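Local structure of CELL WALL surface anchor family protein (Streptococcus pneumoniae, 2Y1V) at residues Ser212-Glu217 / Thr243-Gly248; Gly218-Lys223 / Thr277-Ala282; Asp455-Glu460 / Ile507-Ala512; Thr467-Leu472 / Ala500-Ala505. The protein forms the shaft of the pneumococcal pilus as its major pilin, a multidomain protein that polymerises into a fibre on the cell surface. All coordinates share one frame; numbering follows the deposited sequence.

Contact 1: Ser212-Glu217 / Thr243-Gly248. With NI (nickel (II) ion), chain F.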
loop_
_atom_site.group_PDB
_atom_site.type_symbol
_atom_site.label_atom_id
_atom_site.label_comp_id
_atom_site.label_asym_id
_atom_site.label_seq_id
_atom_site.Cartn_x
_atom_site.Cartn_y
_atom_site.Cartn_z
ATOM N N SER A 212 1.223 1.374 -6.837
ATOM C CA SER A 212 2.188 0.607 -6.077
ATOM C C SER A 212 1.471 0.044 -4.855
ATOM O O SER A 212 0.798 0.797 -4.136
ATOM C CB SER A 212 3.291 1.568 -5.632
ATOM O OG SER A 212 4.492 0.894 -5.384
ATOM N N ASP A 213 1.589 -1.266 -4.632
ATOM C CA ASP A 213 0.981 -1.919 -3.458
ATOM C C ASP A 213 1.973 -2.764 -2.660
ATOM O O ASP A 213 2.802 -3.480 -3.236
ATOM C CB ASP A 213 -0.234 -2.780 -3.832
ATOM C CG ASP A 213 -1.082 -3.173 -2.595
ATOM O OD1 ASP A 213 -0.637 -2.911 -1.448
ATOM O OD2 ASP A 213 -2.193 -3.727 -2.757
ATOM N N ARG A 214 1.896 -2.675 -1.336
ATOM C CA ARG A 214 2.765 -3.476 -0.483
ATOM C C ARG A 214 1.988 -4.021 0.691
ATOM O O ARG A 214 1.211 -3.302 1.331
ATOM C CB ARG A 214 3.999 -2.714 0.020
ATOM C CG ARG A 214 5.113 -2.444 -1.011
ATOM C CD ARG A 214 5.729 -3.739 -1.580
ATOM N NE ARG A 214 6.869 -3.466 -2.460
ATOM C CZ ARG A 214 6.759 -3.028 -3.713
ATOM N NH1 ARG A 214 5.552 -2.829 -4.249
ATOM N NH2 ARG A 214 7.853 -2.782 -4.435
HETATM N N MSE A 215 2.252 -5.282 1.003
HETATM C CA MSE A 215 1.408 -6.029 1.884
HETATM C C MSE A 215 2.187 -6.488 3.100
HETATM O O MSE A 215 3.389 -6.781 2.999
HETATM C CB MSE A 215 0.934 -7.246 1.121
HETATM C CG MSE A 215 -0.533 -7.328 0.943
HETATM SE SE MSE A 215 -0.827 -8.534 -0.544
HETATM C CE MSE A 215 -1.258 -7.247 -1.960
ATOM N N THR A 216 1.502 -6.530 4.247
ATOM C CA THR A 216 2.061 -7.117 5.451
ATOM C C THR A 216 2.227 -8.629 5.197
ATOM O O THR A 216 1.526 -9.212 4.346
ATOM C CB THR A 216 1.199 -6.827 6.722
ATOM O OG1 THR A 216 -0.076 -7.459 6.603
ATOM C CG2 THR A 216 0.990 -5.324 6.933
ATOM N N GLU A 217 3.156 -9.237 5.945
ATOM C CA GLU A 217 3.676 -10.598 5.719
ATOM C C GLU A 217 2.621 -11.695 5.627
ATOM O O GLU A 217 2.780 -12.644 4.864
ATOM C CB GLU A 217 4.683 -10.969 6.828
ATOM C CG GLU A 217 4.015 -11.400 8.153
ATOM C CD GLU A 217 4.921 -11.308 9.391
ATOM O OE1 GLU A 217 6.161 -11.389 9.248
ATOM O OE2 GLU A 217 4.377 -11.172 10.517
ATOM N N THR A 243 5.810 -5.046 -12.341
ATOM C CA THR A 243 6.852 -5.756 -11.640
ATOM C C THR A 243 6.242 -6.362 -10.391
ATOM O O THR A 243 5.506 -5.709 -9.656
ATOM C CB THR A 243 7.991 -4.824 -11.254
ATOM O OG1 THR A 243 7.503 -3.862 -10.323
ATOM C CG2 THR A 243 8.489 -4.096 -12.491
ATOM N N GLU A 244 6.542 -7.633 -10.170
ATOM C CA GLU A 244 5.934 -8.364 -9.072
ATOM C C GLU A 244 6.987 -8.738 -8.061
ATOM O O GLU A 244 8.064 -9.181 -8.430
ATOM C CB GLU A 244 5.230 -9.602 -9.602
ATOM C CG GLU A 244 4.074 -9.274 -10.535
ATOM C CD GLU A 244 3.559 -10.505 -11.265
ATOM O OE1 GLU A 244 4.371 -11.435 -11.501
ATOM O OE2 GLU A 244 2.351 -10.546 -11.599
ATOM N N VAL A 245 6.682 -8.522 -6.787
ATOM C CA VAL A 245 7.622 -8.833 -5.716
ATOM C C VAL A 245 6.890 -9.628 -4.652
ATOM O O VAL A 245 5.678 -9.788 -4.727
ATOM C CB VAL A 245 8.335 -7.562 -5.163
ATOM C CG1 VAL A 245 9.024 -6.825 -6.302
ATOM C CG2 VAL A 245 7.356 -6.637 -4.472
ATOM N N ALA A 246 7.611 -10.182 -3.691
ATOM C CA ALA A 246 6.964 -11.134 -2.795
ATOM C C ALA A 246 5.893 -10.441 -1.966
ATOM O O ALA A 246 4.878 -11.035 -1.626
ATOM C CB ALA A 246 7.988 -11.819 -1.907
ATOM N N THR A 247 6.116 -9.172 -1.662
ATOM C CA THR A 247 5.188 -8.398 -0.842
ATOM C C THR A 247 4.220 -7.517 -1.643
ATOM O O THR A 247 3.580 -6.631 -1.071
ATOM C CB THR A 247 5.959 -7.471 0.100
ATOM O OG1 THR A 247 6.899 -6.724 -0.676
ATOM C CG2 THR A 247 6.712 -8.276 1.178
ATOM N N GLY A 248 4.126 -7.728 -2.953
ATOM C CA GLY A 248 3.209 -6.915 -3.771
ATOM C C GLY A 248 3.761 -6.465 -5.107
ATOM O O GLY A 248 4.676 -7.086 -5.641
HETATM NI NI NI F . 2.877 -10.852 11.583
HETATM O O HOH W 1 2.177 -9.161 9.783
HETATM O O HOH W 2 1.576 -11.948 9.777
#

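Contact 2: Gly218-Lys223 / Thr277-Ala282. With NI (nickel (II) ion), chain E.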
loop_
_atom_site.group_PDB
_atom_site.type_symbol
_atom_site.label_atom_id
_atom_site.label_comp_id
_atom_site.label_asym_id
_atom_site.label_seq_id
_atom_site.Cartn_x
_atom_site.Cartn_y
_atom_site.Cartn_z
ATOM N N GLY A 218 1.561 -11.572 6.426
ATOM C CA GLY A 218 0.512 -12.598 6.526
ATOM C C GLY A 218 -0.392 -12.695 5.318
ATOM O O GLY A 218 -1.339 -13.508 5.282
ATOM N N LEU A 219 -0.098 -11.868 4.324
ATOM C CA LEU A 219 -0.812 -11.877 3.057
ATOM C C LEU A 219 0.177 -12.135 1.938
ATOM O O LEU A 219 1.114 -11.375 1.748
ATOM C CB LEU A 219 -1.473 -10.527 2.819
ATOM C CG LEU A 219 -2.814 -10.284 3.498
ATOM C CD1 LEU A 219 -3.085 -8.780 3.595
ATOM C CD2 LEU A 219 -3.910 -10.999 2.741
ATOM N N ALA A 220 -0.030 -13.210 1.194
ATOM C CA ALA A 220 0.831 -13.526 0.063
ATOM C C ALA A 220 0.231 -12.948 -1.205
ATOM O O ALA A 220 -0.888 -13.312 -1.583
ATOM C CB ALA A 220 0.993 -15.031 -0.064
ATOM N N PHE A 221 0.949 -12.037 -1.862
ATOM C CA PHE A 221 0.435 -11.489 -3.110
ATOM C C PHE A 221 0.444 -12.594 -4.166
ATOM O O PHE A 221 1.486 -13.196 -4.444
ATOM C CB PHE A 221 1.220 -10.256 -3.578
ATOM C CG PHE A 221 0.955 -9.887 -5.015
ATOM C CD1 PHE A 221 -0.340 -9.639 -5.459
ATOM C CD2 PHE A 221 1.993 -9.822 -5.932
ATOM C CE1 PHE A 221 -0.603 -9.325 -6.802
ATOM C CE2 PHE A 221 1.745 -9.503 -7.253
ATOM C CZ PHE A 221 0.434 -9.252 -7.694
ATOM N N ASN A 222 -0.730 -12.878 -4.717
ATOM C CA ASN A 222 -0.870 -13.888 -5.759
ATOM C C ASN A 222 -0.386 -13.357 -7.087
ATOM O O ASN A 222 -1.076 -12.559 -7.734
ATOM C CB ASN A 222 -2.322 -14.323 -5.900
ATOM C CG ASN A 222 -2.833 -15.041 -4.678
ATOM O OD1 ASN A 222 -2.070 -15.689 -3.967
ATOM N ND2 ASN A 222 -4.142 -14.927 -4.424
ATOM N N LYS A 223 0.799 -13.795 -7.491
ATOM C CA LYS A 223 1.362 -13.370 -8.756
ATOM C C LYS A 223 0.490 -13.811 -9.924
ATOM O O LYS A 223 -0.101 -14.894 -9.890
ATOM C CB LYS A 223 2.775 -13.913 -8.921
ATOM C CG LYS A 223 3.826 -13.204 -8.048
ATOM C CD LYS A 223 5.220 -13.706 -8.391
ATOM C CE LYS A 223 6.298 -13.074 -7.517
ATOM N NZ LYS A 223 7.626 -13.259 -8.168
ATOM N N THR A 277 -3.370 -14.284 -0.800
ATOM C CA THR A 277 -3.772 -15.392 0.064
ATOM C C THR A 277 -3.307 -15.148 1.494
ATOM O O THR A 277 -2.140 -14.828 1.737
ATOM C CB THR A 277 -3.196 -16.717 -0.463
ATOM O OG1 THR A 277 -3.283 -16.724 -1.896
ATOM C CG2 THR A 277 -3.969 -17.925 0.091
ATOM N N LEU A 278 -4.227 -15.270 2.436
ATOM C CA LEU A 278 -3.908 -15.127 3.854
ATOM C C LEU A 278 -3.185 -16.394 4.267
ATOM O O LEU A 278 -3.766 -17.469 4.277
ATOM C CB LEU A 278 -5.199 -14.951 4.659
ATOM C CG LEU A 278 -5.273 -14.744 6.169
ATOM C CD1 LEU A 278 -4.633 -13.418 6.611
ATOM C CD2 LEU A 278 -6.727 -14.796 6.600
ATOM N N ASN A 279 -1.907 -16.270 4.607
ATOM C CA ASN A 279 -1.100 -17.447 4.868
ATOM C C ASN A 279 -0.805 -17.756 6.330
ATOM O O ASN A 279 -1.290 -17.092 7.241
ATOM C CB ASN A 279 0.204 -17.371 4.089
ATOM C CG ASN A 279 1.103 -16.273 4.578
ATOM O OD1 ASN A 279 1.071 -15.895 5.747
ATOM N ND2 ASN A 279 1.937 -15.770 3.685
ATOM N N ASP A 280 0.017 -18.780 6.521
ATOM C CA ASP A 280 0.294 -19.362 7.831
ATOM C C ASP A 280 1.088 -18.479 8.805
ATOM O O ASP A 280 1.347 -18.898 9.942
ATOM C CB ASP A 280 1.015 -20.693 7.638
ATOM C CG ASP A 280 2.272 -20.551 6.798
ATOM O OD1 ASP A 280 2.689 -19.399 6.523
ATOM O OD2 ASP A 280 2.849 -21.587 6.404
ATOM N N LYS A 281 1.483 -17.280 8.385
ATOM C CA LYS A 281 2.123 -16.351 9.332
ATOM C C LYS A 281 1.110 -15.412 9.997
ATOM O O LYS A 281 1.482 -14.617 10.864
ATOM C CB LYS A 281 3.206 -15.513 8.658
ATOM C CG LYS A 281 4.275 -16.294 7.950
ATOM C CD LYS A 281 5.105 -15.377 7.055
ATOM C CE LYS A 281 5.908 -16.191 6.037
ATOM N NZ LYS A 281 6.492 -15.359 4.943
ATOM N N ALA A 282 -0.159 -15.478 9.592
ATOM C CA ALA A 282 -1.179 -14.639 10.219
ATOM C C ALA A 282 -1.234 -14.929 11.712
ATOM O O ALA A 282 -1.398 -16.085 12.101
ATOM C CB ALA A 282 -2.550 -14.855 9.589
HETATM NI NI NI E . 3.261 -23.476 5.092
HETATM O O HOH W 3 3.281 -22.034 2.947
#

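Contact 3: Asp455-Glu460 / Ile507-Ala512. With NI (nickel (II) ion), chain E.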
loop_
_atom_site.group_PDB
_atom_site.type_symbol
_atom_site.label_atom_id
_atom_site.label_comp_id
_atom_site.label_asym_id
_atom_site.label_seq_id
_atom_site.Cartn_x
_atom_site.Cartn_y
_atom_site.Cartn_z
ATOM N N ASP A 455 -4.386 -30.782 -1.169
ATOM C CA ASP A 455 -3.867 -30.133 -2.376
ATOM C C ASP A 455 -3.162 -28.810 -2.094
ATOM O O ASP A 455 -2.668 -28.143 -3.009
ATOM C CB ASP A 455 -4.993 -29.935 -3.410
ATOM C CG ASP A 455 -6.349 -29.608 -2.768
ATOM O OD1 ASP A 455 -6.870 -30.430 -1.962
ATOM O OD2 ASP A 455 -6.911 -28.539 -3.104
ATOM N N LYS A 456 -3.110 -28.441 -0.819
ATOM C CA LYS A 456 -2.573 -27.147 -0.409
ATOM C C LYS A 456 -1.480 -27.294 0.648
ATOM O O LYS A 456 -1.224 -26.365 1.421
ATOM C CB LYS A 456 -3.701 -26.252 0.116
ATOM C CG LYS A 456 -4.767 -25.890 -0.904
ATOM C CD LYS A 456 -4.277 -24.832 -1.888
ATOM C CE LYS A 456 -5.405 -24.272 -2.730
ATOM N NZ LYS A 456 -4.907 -23.256 -3.705
ATOM N N VAL A 457 -0.838 -28.457 0.681
ATOM C CA VAL A 457 0.263 -28.704 1.602
ATOM C C VAL A 457 1.263 -29.638 0.934
ATOM O O VAL A 457 0.885 -30.711 0.463
ATOM C CB VAL A 457 -0.222 -29.373 2.912
ATOM C CG1 VAL A 457 0.952 -29.653 3.831
ATOM C CG2 VAL A 457 -1.274 -28.510 3.608
ATOM N N SER A 458 2.533 -29.232 0.904
ATOM C CA SER A 458 3.573 -30.025 0.259
ATOM C C SER A 458 4.005 -31.173 1.146
ATOM O O SER A 458 3.572 -31.282 2.288
ATOM C CB SER A 458 4.796 -29.177 -0.088
ATOM O OG SER A 458 5.733 -29.180 0.978
ATOM N N GLN A 459 4.883 -32.012 0.602
ATOM C CA GLN A 459 5.356 -33.209 1.280
ATOM C C GLN A 459 6.340 -32.901 2.397
ATOM O O GLN A 459 6.439 -33.648 3.366
ATOM C CB GLN A 459 5.985 -34.177 0.263
ATOM C CG GLN A 459 5.005 -35.188 -0.327
ATOM C CD GLN A 459 4.677 -36.322 0.647
ATOM O OE1 GLN A 459 3.509 -36.600 0.929
ATOM N NE2 GLN A 459 5.714 -36.967 1.179
ATOM N N GLU A 460 7.071 -31.804 2.256
ATOM C CA GLU A 460 8.002 -31.375 3.287
ATOM C C GLU A 460 7.222 -30.960 4.541
ATOM O O GLU A 460 7.610 -31.294 5.666
ATOM C CB GLU A 460 8.878 -30.222 2.781
ATOM C CG GLU A 460 10.218 -30.041 3.546
ATOM C CD GLU A 460 10.065 -29.444 4.952
ATOM O OE1 GLU A 460 9.149 -28.607 5.179
ATOM O OE2 GLU A 460 10.878 -29.810 5.834
ATOM N N ILE A 507 0.783 -25.483 12.492
ATOM C CA ILE A 507 0.422 -24.163 12.024
ATOM C C ILE A 507 1.000 -23.899 10.658
ATOM O O ILE A 507 0.355 -23.278 9.822
ATOM C CB ILE A 507 0.888 -23.061 12.954
ATOM C CG1 ILE A 507 0.072 -23.097 14.252
ATOM C CG2 ILE A 507 0.739 -21.727 12.244
ATOM C CD1 ILE A 507 0.798 -22.495 15.466
ATOM N N ALA A 508 2.223 -24.365 10.433
ATOM C CA ALA A 508 2.864 -24.196 9.138
ATOM C C ALA A 508 2.183 -25.090 8.068
ATOM O O ALA A 508 2.016 -24.691 6.921
ATOM C CB ALA A 508 4.367 -24.483 9.242
ATOM N N ALA A 509 1.754 -26.279 8.466
ATOM C CA ALA A 509 1.096 -27.193 7.518
ATOM C C ALA A 509 -0.325 -26.762 7.211
ATOM O O ALA A 509 -0.834 -27.059 6.147
ATOM C CB ALA A 509 1.109 -28.614 8.044
ATOM N N ASN A 510 -0.962 -26.059 8.143
ATOM C CA ASN A 510 -2.341 -25.612 7.951
ATOM C C ASN A 510 -2.451 -24.412 7.007
ATOM O O ASN A 510 -2.906 -23.334 7.414
ATOM C CB ASN A 510 -3.012 -25.284 9.291
ATOM C CG ASN A 510 -3.283 -26.519 10.154
ATOM O OD1 ASN A 510 -2.892 -27.634 9.825
ATOM N ND2 ASN A 510 -3.974 -26.308 11.272
ATOM N N ASN A 511 -2.057 -24.597 5.747
ATOM C CA ASN A 511 -2.179 -23.536 4.753
ATOM C C ASN A 511 -3.611 -23.318 4.316
ATOM O O ASN A 511 -3.964 -22.240 3.844
ATOM C CB ASN A 511 -1.338 -23.833 3.512
ATOM C CG ASN A 511 0.122 -24.036 3.831
ATOM O OD1 ASN A 511 0.686 -23.374 4.705
ATOM N ND2 ASN A 511 0.749 -24.953 3.120
ATOM N N ALA A 512 -4.438 -24.344 4.459
ATOM C CA ALA A 512 -5.831 -24.264 4.042
ATOM C C ALA A 512 -6.649 -25.273 4.841
ATOM O O ALA A 512 -6.091 -26.176 5.423
ATOM C CB ALA A 512 -5.938 -24.513 2.568
HETATM NI NI NI E . 3.261 -23.476 5.092
HETATM O O HOH W 3 3.281 -22.034 2.947
#

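Contact 4: Thr467-Leu472 / Ala500-Ala505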
loop_
_atom_site.group_PDB
_atom_site.type_symbol
_atom_site.label_atom_id
_atom_site.label_comp_id
_atom_site.label_asym_id
_atom_site.label_seq_id
_atom_site.Cartn_x
_atom_site.Cartn_y
_atom_site.Cartn_z
ATOM N N THR A 467 7.124 -36.094 11.724
ATOM C CA THR A 467 8.435 -36.168 12.375
ATOM C C THR A 467 8.405 -35.551 13.775
ATOM O O THR A 467 8.985 -36.100 14.717
ATOM C CB THR A 467 9.507 -35.430 11.554
ATOM O OG1 THR A 467 9.495 -35.904 10.202
ATOM C CG2 THR A 467 10.887 -35.645 12.158
ATOM N N THR A 468 7.758 -34.392 13.906
ATOM C CA THR A 468 7.643 -33.766 15.224
ATOM C C THR A 468 6.636 -34.541 16.065
ATOM O O THR A 468 6.786 -34.656 17.283
ATOM C CB THR A 468 7.258 -32.263 15.155
ATOM O OG1 THR A 468 6.278 -32.061 14.134
ATOM C CG2 THR A 468 8.478 -31.403 14.846
ATOM N N LYS A 469 5.614 -35.086 15.412
ATOM C CA LYS A 469 4.643 -35.891 16.122
ATOM C C LYS A 469 5.400 -37.039 16.790
ATOM O O LYS A 469 5.440 -37.140 18.030
ATOM C CB LYS A 469 3.564 -36.407 15.173
ATOM C CG LYS A 469 2.194 -36.574 15.818
ATOM C CD LYS A 469 2.326 -37.148 17.210
ATOM C CE LYS A 469 1.002 -37.144 17.959
ATOM N NZ LYS A 469 0.187 -38.352 17.658
ATOM N N ASP A 470 6.036 -37.876 15.972
ATOM C CA ASP A 470 6.836 -38.980 16.486
ATOM C C ASP A 470 7.744 -38.520 17.622
ATOM O O ASP A 470 7.793 -39.147 18.680
ATOM C CB ASP A 470 7.676 -39.612 15.370
ATOM C CG ASP A 470 6.845 -40.461 14.415
ATOM O OD1 ASP A 470 5.795 -40.986 14.845
ATOM O OD2 ASP A 470 7.248 -40.604 13.236
ATOM N N ALA A 471 8.461 -37.427 17.387
ATOM C CA ALA A 471 9.362 -36.862 18.379
ATOM C C ALA A 471 8.625 -36.547 19.674
ATOM O O ALA A 471 9.115 -36.835 20.761
ATOM C CB ALA A 471 10.036 -35.610 17.828
ATOM N N LEU A 472 7.440 -35.961 19.549
ATOM C CA LEU A 472 6.627 -35.626 20.709
ATOM C C LEU A 472 6.209 -36.906 21.420
ATOM O O LEU A 472 6.350 -37.024 22.641
ATOM C CB LEU A 472 5.407 -34.803 20.282
ATOM C CG LEU A 472 4.366 -34.422 21.337
ATOM C CD1 LEU A 472 5.027 -33.903 22.599
ATOM C CD2 LEU A 472 3.402 -33.385 20.773
ATOM N N ALA A 500 6.085 -27.699 21.415
ATOM C CA ALA A 500 6.170 -26.419 20.707
ATOM C C ALA A 500 6.562 -26.638 19.247
ATOM O O ALA A 500 6.034 -25.985 18.344
ATOM C CB ALA A 500 7.159 -25.478 21.393
ATOM N N ALA A 501 7.498 -27.556 19.021
ATOM C CA ALA A 501 7.975 -27.820 17.673
ATOM C C ALA A 501 6.864 -28.449 16.841
ATOM O O ALA A 501 6.675 -28.110 15.680
ATOM C CB ALA A 501 9.221 -28.695 17.700
ATOM N N TYR A 502 6.123 -29.365 17.446
ATOM C CA TYR A 502 4.988 -29.979 16.781
ATOM C C TYR A 502 3.962 -28.909 16.415
ATOM O O TYR A 502 3.488 -28.837 15.273
ATOM C CB TYR A 502 4.359 -31.040 17.688
ATOM C CG TYR A 502 3.031 -31.564 17.182
ATOM C CD1 TYR A 502 2.955 -32.292 15.996
ATOM C CD2 TYR A 502 1.851 -31.333 17.885
ATOM C CE1 TYR A 502 1.758 -32.763 15.526
ATOM C CE2 TYR A 502 0.634 -31.818 17.411
ATOM C CZ TYR A 502 0.602 -32.524 16.226
ATOM O OH TYR A 502 -0.584 -33.013 15.743
ATOM N N ASN A 503 3.637 -28.067 17.391
ATOM C CA ASN A 503 2.592 -27.073 17.224
ATOM C C ASN A 503 2.890 -26.070 16.135
ATOM O O ASN A 503 1.987 -25.651 15.406
ATOM C CB ASN A 503 2.317 -26.349 18.541
ATOM C CG ASN A 503 1.329 -25.218 18.379
ATOM O OD1 ASN A 503 0.168 -25.445 18.029
ATOM N ND2 ASN A 503 1.786 -23.992 18.616
ATOM N N ALA A 504 4.151 -25.681 16.012
ATOM C CA ALA A 504 4.550 -24.792 14.925
ATOM C C ALA A 504 4.438 -25.494 13.584
ATOM O O ALA A 504 4.124 -24.863 12.571
ATOM C CB ALA A 504 5.957 -24.273 15.137
ATOM N N ALA A 505 4.720 -26.795 13.569
ATOM C CA ALA A 505 4.667 -27.591 12.334
ATOM C C ALA A 505 3.244 -27.683 11.789
ATOM O O ALA A 505 3.024 -27.639 10.581
ATOM C CB ALA A 505 5.223 -28.987 12.590
#

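Contact 1: Ser212-Glu217 / Thr243-Gly248
The hairpin turn that joins strands 240-245 and 248-253 packs here against the end of strand 208-214 in a Cna-B-like pilin domain. The turn is a type I beta turn from Val245 to Gly248. It is closed by Gly248 N to Val245 O and by Val245 N to Gly248 O. Across the contact, Met215 N donates to Thr247 O at 2.8 Å. The donor lies in the carbonyl plane, but the N-H is bent, at 138°. The CA-H of Arg214 also points at Thr247 O, so the one carbonyl meets two neighbouring residues. A second CA-H contact runs from Gly248 CA to Asp213 O, 3.5 Å.

Arg214 and Thr247 carry most of the side-chain contact. Strand 208-214 lies between strands 248-253 and 288-297 in a mixed beta sheet, and the arginine reaches from it over the hairpin. Its chain bends at chi2 (-62°), which folds the guanidinium back along its own strand. There Arg214 NH1 donates to Asp213 O at 3.0 Å. The acceptor lies in the guanidinium plane, while the donor sits above the carbonyl plane. NH1 also forms a salt bridge with Asp250. Val245 CG2 lies over the centre of one guanidinium face, 3.7 Å from Arg214 CZ. Thr247 OG1 touches the aliphatic part, 3.3 Å from Arg214 CD. The carboxylate of Asp213 turns to other partners, Tyr274, Lys165 and the backbone of Asp291. Farther along, Glu217 OE2 binds a nickel ion at 1.9 Å, and two waters also bind it.

Contact 2: Gly218-Lys223 / Thr277-Ala282
Asn222 OD1 accepts the hydroxyl of Thr277 in a short bond, with Thr277 OG1 2.6 Å away. The hydroxyl lies in the carbonyl plane of the amide, on a lone pair. The two side chains cross at about a right angle. Thr277 OG1 is placed there by a chi1 of -40°, which sets it beside its own backbone N. Asn222 ND2 donates to Ser275, so both ends of the amide are engaged.

The backbones pair in antiparallel fashion. Ala220 and Thr277 form a hydrogen-bonded pair. Ala220 N to Thr277 O is 2.7 Å and nearly straight at 178°, and Thr277 N to Ala220 O is 2.8 Å. Leu219 and Leu278 make the next, non-hydrogen-bonded pair. Asn279 N then reaches Gly218 O at 2.9 Å.

Beyond that bond the chain turns. Asn279 OD1 accepts from Lys281 N at 3.0 Å, an Asx turn inside a type I turn from Asn279 to Ala282. Asp280 in this turn binds a nickel ion through OD2.

The contact joins strand 219-230 to the end of strand 268-278. Strand 191-200 also borders it, with Val192 and Tyr194 against Leu219. Leu278 reaches strands 288-297 and 415-426.

Contact 3: Asp455-Glu460 / Ile507-Ala512
The side-chain amide of Asn511 is engaged at both of its polar atoms. Asn511 ND2 donates to Lys456 O at 3.0 Å, with an N-H angle of 161°. The bond is flat: the acceptor lies in the amide plane, and the donor lies in the carbonyl plane. ND2 also donates to Glu461. At the other end, Asn511 OD1 lies 2.6 Å from a nickel ion. Its chi1 of -57° points the amide at segment 455-460 and the metal. The two bonds made by ND2 probably fix the rotation of the amide and so position OD1.

Ala508 O binds the same nickel at 2.5 Å. Asp280, Glu461 and a water are further ligands. Glu461 thus both binds the metal and holds the amide beside it.

Two apolar contacts flank the Asn511 to Lys456 hydrogen bond. Lys456 CB rests on Ala512 CB at 3.7 Å. Val457 packs on the end of helix 489-509, with CG1 4.3 Å from Ala509 CB.

The contact sets the loop leading into helix 459-480 against the end of helix 489-509 and the residues after it. Ser458 is the N-cap of the former helix and accepts a weak bond from Glu460 N. Arg452 and Val465 also pack on Ala509. The loop bearing Asp280 adjoins Asn511.

Contact 4: Thr467-Leu472 / Ala500-Ala505
Ala501 meets Thr468 first: its CB lies 4.0 Å from Thr468 CG2. Thr468 CG2 also rests near the Ala501 carbonyl.

Tyr502 is next and makes the broadest contact. Its CA is 3.6 Å from Thr468 OG1, and the helices come near enough here for this side chain to rest on backbone. The ring is swung away from the backbone N (chi1 170°) and runs alongside Lys469, both side chains pointing the same way. Thr468 OG1 sits at the ring edge, near its plane, 3.8 Å from Tyr502 CD1. The aliphatic part of Lys469 touches the ring through CG, 3.8 Å from Tyr502 CE1. Leu472 crosses the tyrosine at about a right angle, with CD2 3.9 Å from Tyr502 CD2. The phenol OH bonds to Lys526 O, and Lys469 NZ forms a salt bridge with Glu437.

One turn on, Ala505 CB lies 3.6 Å from Thr468 OG1. That hydroxyl bonds within its own helix, chiefly to the Leu464 carbonyl, with Val465 O also in range.

No hydrogen bond links the two segments. The short helix axes approach to 8.6 Å at 156°, as in an antiparallel helical hairpin, here lying in sequence between strands 449-451 and 514-516.

How the contacts relate
Contacts 1 and 2 belong to one Cna-B-like domain and are built mainly on strands. Strands 208-214 and 219-230 follow each other in the chain, and Phe221 packs on Gly248 where the two contacts touch. Contact 1 is buried; contacts 2, 3 and 4 are partly buried. Contacts 3 and 4 share helices 459-480 and 489-509, contact 3 where the first begins and the second ends, with the flanking loops, and contact 4 farther along. Contact 1 rests on a backbone bond and an arginine packed over a turn. Backbone bonds dominate contact 2, a side-chain amide and metal contact 3, and apolar packing contact 4. One nickel ion ties contact 2 to contact 3 through Asp280, Ala508 and Asn511.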